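Local coordinates for glycosyl transferase (Staphylococcus aureus, PDB 5U02), which belongs to the TarS-type glycosyl transferases and here comprises a helical linker followed by beta-rich C-terminal domains, at residues Ala205-Leu217 with Phe264-Leu276. Residues are numbered along the deposited sequence; the frame is centred on the assembly and turned at random.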
ATOM      1  N   ALA A 205     -12.443  12.136 -10.696  1.00 31.50           N
ATOM      2  CA  ALA A 205     -12.186  13.553 -10.477  1.00 36.45           C
ATOM      3  C   ALA A 205     -10.942  14.041 -11.209  1.00 34.23           C
ATOM      4  O   ALA A 205     -10.838  15.238 -11.490  1.00 35.38           O
ATOM      5  CB  ALA A 205     -12.050  13.838  -8.980  1.00 36.88           C
ATOM      6  N   TYR A 206     -10.007  13.144 -11.528  1.00 31.52           N
ATOM      7  CA  TYR A 206      -8.733  13.531 -12.120  1.00 28.02           C
ATOM      8  C   TYR A 206      -8.675  13.326 -13.629  1.00 28.46           C
ATOM      9  O   TYR A 206      -7.900  14.014 -14.301  1.00 26.39           O
ATOM     10  CB  TYR A 206      -7.593  12.752 -11.448  1.00 22.98           C
ATOM     11  CG  TYR A 206      -7.646  12.818  -9.937  1.00 20.82           C
ATOM     12  CD1 TYR A 206      -7.564  14.038  -9.276  1.00 26.59           C
ATOM     13  CD2 TYR A 206      -7.773  11.669  -9.173  1.00 22.21           C
ATOM     14  CE1 TYR A 206      -7.611  14.111  -7.896  1.00 29.05           C
ATOM     15  CE2 TYR A 206      -7.820  11.729  -7.786  1.00 25.75           C
ATOM     16  CZ  TYR A 206      -7.742  12.955  -7.155  1.00 27.04           C
ATOM     17  OH  TYR A 206      -7.788  13.031  -5.783  1.00 27.61           O
ATOM     18  N   LEU A 207      -9.487  12.414 -14.167  1.00 28.02           N
ATOM     19  CA  LEU A 207      -9.493  12.155 -15.606  1.00 29.86           C
ATOM     20  C   LEU A 207      -9.786  13.367 -16.488  1.00 28.53           C
ATOM     21  O   LEU A 207      -9.166  13.465 -17.560  1.00 26.55           O
ATOM     22  CB  LEU A 207     -10.504  11.043 -15.917  1.00 30.76           C
ATOM     23  CG  LEU A 207     -10.079   9.595 -15.692  1.00 26.85           C
ATOM     24  CD1 LEU A 207     -11.298   8.691 -15.753  1.00 25.21           C
ATOM     25  CD2 LEU A 207      -9.057   9.189 -16.728  1.00 22.52           C
ATOM     26  N   PRO A 208     -10.711  14.278 -16.154  1.00 29.97           N
ATOM     27  CA  PRO A 208     -11.042  15.362 -17.098  1.00 32.65           C
ATOM     28  C   PRO A 208      -9.884  16.275 -17.448  1.00 36.86           C
ATOM     29  O   PRO A 208     -10.009  17.050 -18.405  1.00 42.09           O
ATOM     30  CB  PRO A 208     -12.136  16.153 -16.367  1.00 33.13           C
ATOM     31  CG  PRO A 208     -12.664  15.245 -15.370  1.00 30.54           C
ATOM     32  CD  PRO A 208     -11.570  14.331 -14.958  1.00 28.54           C
ATOM     33  N   LYS A 209      -8.778  16.223 -16.707  1.00 35.21           N
ATOM     34  CA  LYS A 209      -7.692  17.168 -16.937  1.00 34.60           C
ATOM     35  C   LYS A 209      -7.059  16.988 -18.307  1.00 31.95           C
ATOM     36  O   LYS A 209      -6.575  17.960 -18.897  1.00 37.48           O
ATOM     37  CB  LYS A 209      -6.632  17.018 -15.850  1.00 36.14           C
ATOM     38  CG  LYS A 209      -7.156  17.240 -14.450  1.00 39.27           C
ATOM     39  CD  LYS A 209      -6.151  16.751 -13.422  1.00 48.12           C
ATOM     40  CE  LYS A 209      -6.576  17.128 -12.014  1.00 52.43           C
ATOM     41  NZ  LYS A 209      -5.552  16.728 -11.020  1.00 51.78           N
ATOM     42  N   GLU A 210      -7.030  15.760 -18.819  1.00 29.58           N
ATOM     43  CA  GLU A 210      -6.417  15.482 -20.110  1.00 34.95           C
ATOM     44  C   GLU A 210      -7.193  14.376 -20.809  1.00 32.89           C
ATOM     45  O   GLU A 210      -7.925  13.608 -20.182  1.00 32.83           O
ATOM     46  CB  GLU A 210      -4.938  15.082 -19.973  1.00 38.82           C
ATOM     47  CG  GLU A 210      -4.078  16.048 -19.162  1.00 40.30           C
ATOM     48  CD  GLU A 210      -3.668  17.272 -19.953  1.00 44.24           C
ATOM     49  OE1 GLU A 210      -3.579  17.178 -21.198  1.00 48.61           O
ATOM     50  OE2 GLU A 210      -3.433  18.326 -19.325  1.00 45.40           O
ATOM     51  N   LYS A 211      -7.017  14.299 -22.126  1.00 36.68           N
ATOM     52  CA  LYS A 211      -7.746  13.304 -22.904  1.00 36.90           C
ATOM     53  C   LYS A 211      -6.984  11.989 -22.992  1.00 29.57           C
ATOM     54  O   LYS A 211      -7.595  10.917 -22.943  1.00 27.13           O
ATOM     55  CB  LYS A 211      -8.040  13.838 -24.307  1.00 43.71           C
ATOM     56  CG  LYS A 211      -8.868  15.117 -24.333  1.00 53.31           C
ATOM     57  CD  LYS A 211     -10.033  15.018 -25.308  1.00 57.97           C
ATOM     58  CE  LYS A 211      -9.561  15.259 -26.730  1.00 63.31           C
ATOM     59  NZ  LYS A 211     -10.682  15.563 -27.672  1.00 66.80           N
ATOM     60  N   ILE A 212      -5.660  12.048 -23.120  1.00 25.11           N
ATOM     61  CA  ILE A 212      -4.833  10.868 -23.350  1.00 26.10           C
ATOM     62  C   ILE A 212      -4.068  10.542 -22.075  1.00 25.98           C
ATOM     63  O   ILE A 212      -3.309  11.375 -21.563  1.00 24.70           O
ATOM     64  CB  ILE A 212      -3.868  11.082 -24.527  1.00 25.19           C
ATOM     65  CG1 ILE A 212      -4.646  11.397 -25.806  1.00 24.09           C
ATOM     66  CG2 ILE A 212      -3.003   9.851 -24.721  1.00 20.25           C
ATOM     67  CD1 ILE A 212      -3.756  11.836 -26.971  1.00 26.17           C
ATOM     68  N   TRP A 213      -4.252   9.320 -21.576  1.00 24.65           N
ATOM     69  CA  TRP A 213      -3.557   8.818 -20.396  1.00 23.90           C
ATOM     70  C   TRP A 213      -2.806   7.556 -20.799  1.00 24.86           C
ATOM     71  O   TRP A 213      -3.425   6.547 -21.152  1.00 20.51           O
ATOM     72  CB  TRP A 213      -4.536   8.536 -19.254  1.00 22.65           C
ATOM     73  CG  TRP A 213      -5.277   9.753 -18.772  1.00 25.88           C
ATOM     74  CD1 TRP A 213      -6.465  10.232 -19.248  1.00 23.34           C
ATOM     75  CD2 TRP A 213      -4.877  10.647 -17.720  1.00 25.97           C
ATOM     76  NE1 TRP A 213      -6.828  11.365 -18.559  1.00 26.99           N
ATOM     77  CE2 TRP A 213      -5.871  11.639 -17.616  1.00 18.82           C
ATOM     78  CE3 TRP A 213      -3.777  10.701 -16.858  1.00 26.09           C
ATOM     79  CZ2 TRP A 213      -5.800  12.672 -16.685  1.00 20.55           C
ATOM     80  CZ3 TRP A 213      -3.707  11.735 -15.935  1.00 31.39           C
ATOM     81  CH2 TRP A 213      -4.712  12.703 -15.856  1.00 19.64           C
ATOM     82  N   ASP A 214      -1.479   7.615 -20.761  1.00 21.84           N
ATOM     83  CA  ASP A 214      -0.659   6.471 -21.119  1.00 19.10           C
ATOM     84  C   ASP A 214      -0.353   5.651 -19.871  1.00 23.19           C
ATOM     85  O   ASP A 214      -0.197   6.199 -18.776  1.00 23.50           O
ATOM     86  CB  ASP A 214       0.631   6.918 -21.813  1.00 22.42           C
ATOM     87  CG  ASP A 214       0.368   7.817 -23.028  1.00 24.86           C
ATOM     88  OD1 ASP A 214      -0.263   7.326 -23.982  1.00 24.35           O
ATOM     89  OD2 ASP A 214       0.863   8.964 -23.060  1.00 27.71           O
ATOM     90  N   VAL A 215      -0.294   4.331 -20.034  1.00 18.72           N
ATOM     91  CA  VAL A 215      -0.146   3.408 -18.910  1.00 22.37           C
ATOM     92  C   VAL A 215       1.324   3.030 -18.763  1.00 23.51           C
ATOM     93  O   VAL A 215       1.950   2.556 -19.719  1.00 22.51           O
ATOM     94  CB  VAL A 215      -1.021   2.158 -19.092  1.00 22.28           C
ATOM     95  CG1 VAL A 215      -0.973   1.280 -17.848  1.00 20.57           C
ATOM     96  CG2 VAL A 215      -2.464   2.557 -19.404  1.00 17.60           C
ATOM     97  N   PHE A 216       1.871   3.247 -17.569  1.00 26.04           N
ATOM     98  CA  PHE A 216       3.210   2.815 -17.200  1.00 29.22           C
ATOM     99  C   PHE A 216       3.138   1.931 -15.959  1.00 33.39           C
ATOM    100  O   PHE A 216       2.194   2.008 -15.166  1.00 19.75           O
ATOM    101  CB  PHE A 216       4.138   4.004 -16.896  1.00 30.36           C
ATOM    102  CG  PHE A 216       4.451   4.875 -18.082  1.00 28.85           C
ATOM    103  CD1 PHE A 216       3.509   5.758 -18.577  1.00 26.13           C
ATOM    104  CD2 PHE A 216       5.707   4.843 -18.672  1.00 30.94           C
ATOM    105  CE1 PHE A 216       3.804   6.573 -19.656  1.00 30.35           C
ATOM    106  CE2 PHE A 216       6.006   5.662 -19.751  1.00 23.18           C
ATOM    107  CZ  PHE A 216       5.056   6.525 -20.242  1.00 23.01           C
ATOM    108  N   LEU A 217       4.156   1.094 -15.790  1.00 25.92           N
ATOM    109  CA  LEU A 217       4.409   0.414 -14.527  1.00 27.30           C
ATOM    110  C   LEU A 217       5.660   1.016 -13.905  1.00 28.58           C
ATOM    111  O   LEU A 217       6.736   0.980 -14.512  1.00 26.36           O
ATOM    112  CB  LEU A 217       4.590  -1.091 -14.716  1.00 26.53           C
ATOM    113  CG  LEU A 217       4.859  -1.825 -13.397  1.00 26.73           C
ATOM    114  CD1 LEU A 217       3.581  -1.925 -12.575  1.00 26.12           C
ATOM    115  CD2 LEU A 217       5.456  -3.206 -13.622  1.00 27.50           C
ATOM    116  N   PHE A 264       4.073   2.238 -31.165  1.00 27.80           N
ATOM    117  CA  PHE A 264       4.706   1.148 -30.430  1.00 30.39           C
ATOM    118  C   PHE A 264       3.714   0.183 -29.796  1.00 30.92           C
ATOM    119  O   PHE A 264       4.128  -0.664 -28.996  1.00 34.68           O
ATOM    120  CB  PHE A 264       5.653   1.696 -29.355  1.00 27.52           C
ATOM    121  CG  PHE A 264       6.763   2.530 -29.911  1.00 32.89           C
ATOM    122  CD1 PHE A 264       7.816   1.940 -30.589  1.00 36.88           C
ATOM    123  CD2 PHE A 264       6.746   3.908 -29.776  1.00 35.76           C
ATOM    124  CE1 PHE A 264       8.839   2.710 -31.115  1.00 37.48           C
ATOM    125  CE2 PHE A 264       7.764   4.684 -30.301  1.00 36.23           C
ATOM    126  CZ  PHE A 264       8.812   4.086 -30.968  1.00 36.21           C
ATOM    127  N   ASN A 265       2.425   0.286 -30.121  1.00 29.60           N
ATOM    128  CA  ASN A 265       1.442  -0.730 -29.742  1.00 28.44           C
ATOM    129  C   ASN A 265       1.286  -0.836 -28.224  1.00 25.81           C
ATOM    130  O   ASN A 265       1.041  -1.919 -27.686  1.00 28.40           O
ATOM    131  CB  ASN A 265       1.815  -2.087 -30.353  1.00 25.43           C
ATOM    132  CG  ASN A 265       0.641  -3.034 -30.446  1.00 25.13           C
ATOM    133  OD1 ASN A 265      -0.512  -2.612 -30.473  1.00 23.90           O
ATOM    134  ND2 ASN A 265       0.931  -4.330 -30.494  1.00 30.83           N
ATOM    135  N   ASN A 266       1.441   0.277 -27.514  1.00 19.33           N
ATOM    136  CA  ASN A 266       1.239   0.320 -26.075  1.00 19.86           C
ATOM    137  C   ASN A 266      -0.178   0.785 -25.758  1.00 21.67           C
ATOM    138  O   ASN A 266      -0.839   1.428 -26.572  1.00 28.40           O
ATOM    139  CB  ASN A 266       2.260   1.244 -25.407  1.00 18.18           C
ATOM    140  CG  ASN A 266       3.670   0.697 -25.481  1.00 22.81           C
ATOM    141  OD1 ASN A 266       4.529   1.263 -26.153  1.00 27.58           O
ATOM    142  ND2 ASN A 266       3.912  -0.411 -24.804  1.00 19.85           N
ATOM    143  N   ILE A 267      -0.633   0.472 -24.552  1.00 22.69           N
ATOM    144  CA  ILE A 267      -2.029   0.699 -24.195  1.00 25.03           C
ATOM    145  C   ILE A 267      -2.170   2.052 -23.513  1.00 31.05           C
ATOM    146  O   ILE A 267      -1.331   2.455 -22.698  1.00 34.07           O
ATOM    147  CB  ILE A 267      -2.562  -0.446 -23.312  1.00 21.48           C
ATOM    148  CG1 ILE A 267      -4.068  -0.294 -23.095  1.00 24.17           C
ATOM    149  CG2 ILE A 267      -1.820  -0.512 -21.978  1.00 21.83           C
ATOM    150  CD1 ILE A 267      -4.715  -1.516 -22.496  1.00 25.18           C
ATOM    151  N   SER A 268      -3.235   2.768 -23.867  1.00 30.05           N
ATOM    152  CA  SER A 268      -3.537   4.068 -23.289  1.00 25.70           C
ATOM    153  C   SER A 268      -5.038   4.163 -23.045  1.00 26.21           C
ATOM    154  O   SER A 268      -5.813   3.303 -23.471  1.00 26.31           O
ATOM    155  CB  SER A 268      -3.055   5.205 -24.199  1.00 26.06           C
ATOM    156  OG  SER A 268      -1.649   5.158 -24.371  1.00 26.99           O
ATOM    157  N   LEU A 269      -5.449   5.216 -22.341  1.00 29.44           N
ATOM    158  CA  LEU A 269      -6.852   5.459 -22.030  1.00 26.93           C
ATOM    159  C   LEU A 269      -7.274   6.801 -22.612  1.00 27.53           C
ATOM    160  O   LEU A 269      -6.654   7.831 -22.323  1.00 24.39           O
ATOM    161  CB  LEU A 269      -7.097   5.438 -20.519  1.00 23.89           C
ATOM    162  CG  LEU A 269      -6.520   4.228 -19.779  1.00 24.18           C
ATOM    163  CD1 LEU A 269      -6.853   4.278 -18.297  1.00 19.45           C
ATOM    164  CD2 LEU A 269      -7.022   2.934 -20.396  1.00 21.26           C
ATOM    165  N   TYR A 270      -8.332   6.787 -23.420  1.00 22.88           N
ATOM    166  CA  TYR A 270      -8.875   7.992 -24.037  1.00 22.53           C
ATOM    167  C   TYR A 270     -10.147   8.392 -23.300  1.00 23.42           C
ATOM    168  O   TYR A 270     -11.079   7.586 -23.183  1.00 24.44           O
ATOM    169  CB  TYR A 270      -9.151   7.757 -25.522  1.00 22.31           C
ATOM    170  CG  TYR A 270      -9.461   9.003 -26.321  1.00 25.50           C
ATOM    171  CD1 TYR A 270      -8.450   9.869 -26.714  1.00 29.25           C
ATOM    172  CD2 TYR A 270     -10.763   9.297 -26.709  1.00 25.95           C
ATOM    173  CE1 TYR A 270      -8.730  11.007 -27.459  1.00 30.79           C
ATOM    174  CE2 TYR A 270     -11.052  10.433 -27.451  1.00 23.90           C
ATOM    175  CZ  TYR A 270     -10.035  11.278 -27.821  1.00 27.32           C
ATOM    176  OH  TYR A 270     -10.324  12.400 -28.559  1.00 32.41           O
ATOM    177  N   PHE A 271     -10.182   9.632 -22.814  1.00 24.35           N
ATOM    178  CA  PHE A 271     -11.296  10.173 -22.041  1.00 24.59           C
ATOM    179  C   PHE A 271     -11.845  11.398 -22.762  1.00 27.87           C
ATOM    180  O   PHE A 271     -11.119  12.378 -22.966  1.00 25.34           O
ATOM    181  CB  PHE A 271     -10.842  10.535 -20.624  1.00 26.19           C
ATOM    182  CG  PHE A 271     -11.952  11.006 -19.727  1.00 27.20           C
ATOM    183  CD1 PHE A 271     -12.825  10.099 -19.151  1.00 23.97           C
ATOM    184  CD2 PHE A 271     -12.115  12.357 -19.451  1.00 27.98           C
ATOM    185  CE1 PHE A 271     -13.848  10.528 -18.323  1.00 28.23           C
ATOM    186  CE2 PHE A 271     -13.136  12.796 -18.617  1.00 27.17           C
ATOM    187  CZ  PHE A 271     -14.003  11.882 -18.050  1.00 26.80           C
ATOM    188  N   THR A 272     -13.120  11.342 -23.151  1.00 26.66           N
ATOM    189  CA  THR A 272     -13.721  12.439 -23.897  1.00 27.37           C
ATOM    190  C   THR A 272     -15.228  12.459 -23.672  1.00 26.67           C
ATOM    191  O   THR A 272     -15.842  11.449 -23.312  1.00 23.64           O
ATOM    192  CB  THR A 272     -13.409  12.340 -25.396  1.00 22.81           C
ATOM    193  OG1 THR A 272     -13.698  13.597 -26.019  1.00 26.08           O
ATOM    194  CG2 THR A 272     -14.253  11.256 -26.051  1.00 16.55           C
ATOM    195  N   ALA A 273     -15.816  13.631 -23.895  1.00 27.83           N
ATOM    196  CA  ALA A 273     -17.242  13.832 -23.681  1.00 28.30           C
ATOM    197  C   ALA A 273     -18.068  13.137 -24.757  1.00 28.47           C
ATOM    198  O   ALA A 273     -17.617  12.930 -25.886  1.00 32.06           O
ATOM    199  CB  ALA A 273     -17.574  15.325 -23.670  1.00 27.54           C
ATOM    200  N   ILE A 274     -19.297  12.772 -24.392  1.00 29.58           N
ATOM    201  CA  ILE A 274     -20.270  12.217 -25.323  1.00 27.15           C
ATOM    202  C   ILE A 274     -21.630  12.826 -25.015  1.00 29.07           C
ATOM    203  O   ILE A 274     -21.837  13.459 -23.977  1.00 27.85           O
ATOM    204  CB  ILE A 274     -20.368  10.676 -25.250  1.00 27.31           C
ATOM    205  CG1 ILE A 274     -20.868  10.237 -23.874  1.00 21.36           C
ATOM    206  CG2 ILE A 274     -19.032  10.015 -25.574  1.00 28.42           C
ATOM    207  CD1 ILE A 274     -21.158   8.768 -23.784  1.00 17.80           C
ATOM    208  N   THR A 275     -22.558  12.629 -25.945  1.00 29.69           N
ATOM    209  CA  THR A 275     -23.977  12.879 -25.726  1.00 24.66           C
ATOM    210  C   THR A 275     -24.658  11.519 -25.631  1.00 24.99           C
ATOM    211  O   THR A 275     -24.653  10.754 -26.601  1.00 28.05           O
ATOM    212  CB  THR A 275     -24.574  13.716 -26.857  1.00 26.89           C
ATOM    213  OG1 THR A 275     -24.002  15.032 -26.827  1.00 25.55           O
ATOM    214  CG2 THR A 275     -26.086  13.825 -26.696  1.00 25.40           C
ATOM    215  N   LEU A 276     -25.217  11.214 -24.458  1.00 26.18           N
ATOM    216  CA  LEU A 276     -25.666   9.853 -24.173  1.00 29.33           C
ATOM    217  C   LEU A 276     -26.623   9.338 -25.242  1.00 29.04           C
ATOM    218  O   LEU A 276     -26.479   8.210 -25.729  1.00 26.62           O
ATOM    219  CB  LEU A 276     -26.322   9.805 -22.792  1.00 31.91           C
ATOM    220  CG  LEU A 276     -26.755   8.428 -22.286  1.00 31.97           C
ATOM    221  CD1 LEU A 276     -25.570   7.484 -22.217  1.00 27.76           C
ATOM    222  CD2 LEU A 276     -27.422   8.550 -20.926  1.00 30.79           C
TER
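With its CG swung opposite the backbone N (chi1 -176°), F271 lays one face of its ring against the 3-10 turn at 207-209, where CB of L207 stands 3.9 Å from the ring centroid, almost exactly on the normal, a CH-pi contact. CA of P208 comes to 3.6 Å from CE2 of F271. Y254 also stacks on F271, joining the turn to a neighbouring strand.

Beyond the turn, 212-217 runs antiparallel to 267-274. The hydrogen-bonded pair W213 and L269 exchanges both backbone bonds, L269 N to W213 O at 2.7 Å and W213 N to L269 O at 2.9 Å; F271 N to K211 O extends the ladder, and V215 N to I267 O closes it weakly. The indole of W213 turns back to the loop: its NE1 donates, near the ring plane, to a lone pair of L207 O in the turn (3.3 Å) and, weakly, to E210 O just after it. CB of E210 lies over one indole face, toward its rim.

On the face bearing D214 and S268, S268 OG donates at 2.6 Å to the anti lone pair of D214 OD1, while R176 and R229 both form salt bridges to OD1. Y270 lies on the same face, and K211, from the loop before the strand, bends at chi2 and chi3 to run beside it, making a weak NZ to OH bond of 3.3 Å.

The contact joins two neighbouring strands, each also paired on its other side, in the antiparallel sheet of C-terminal domain 1, whose E-set clan is consistent with a beta-sandwich-like fold. The buried carboxylate, met by a hydroxyl and two guanidinium groups, would probably stay ionised. One antiparallel pair can thus carry a charged cluster on one face and apolar packing on the other.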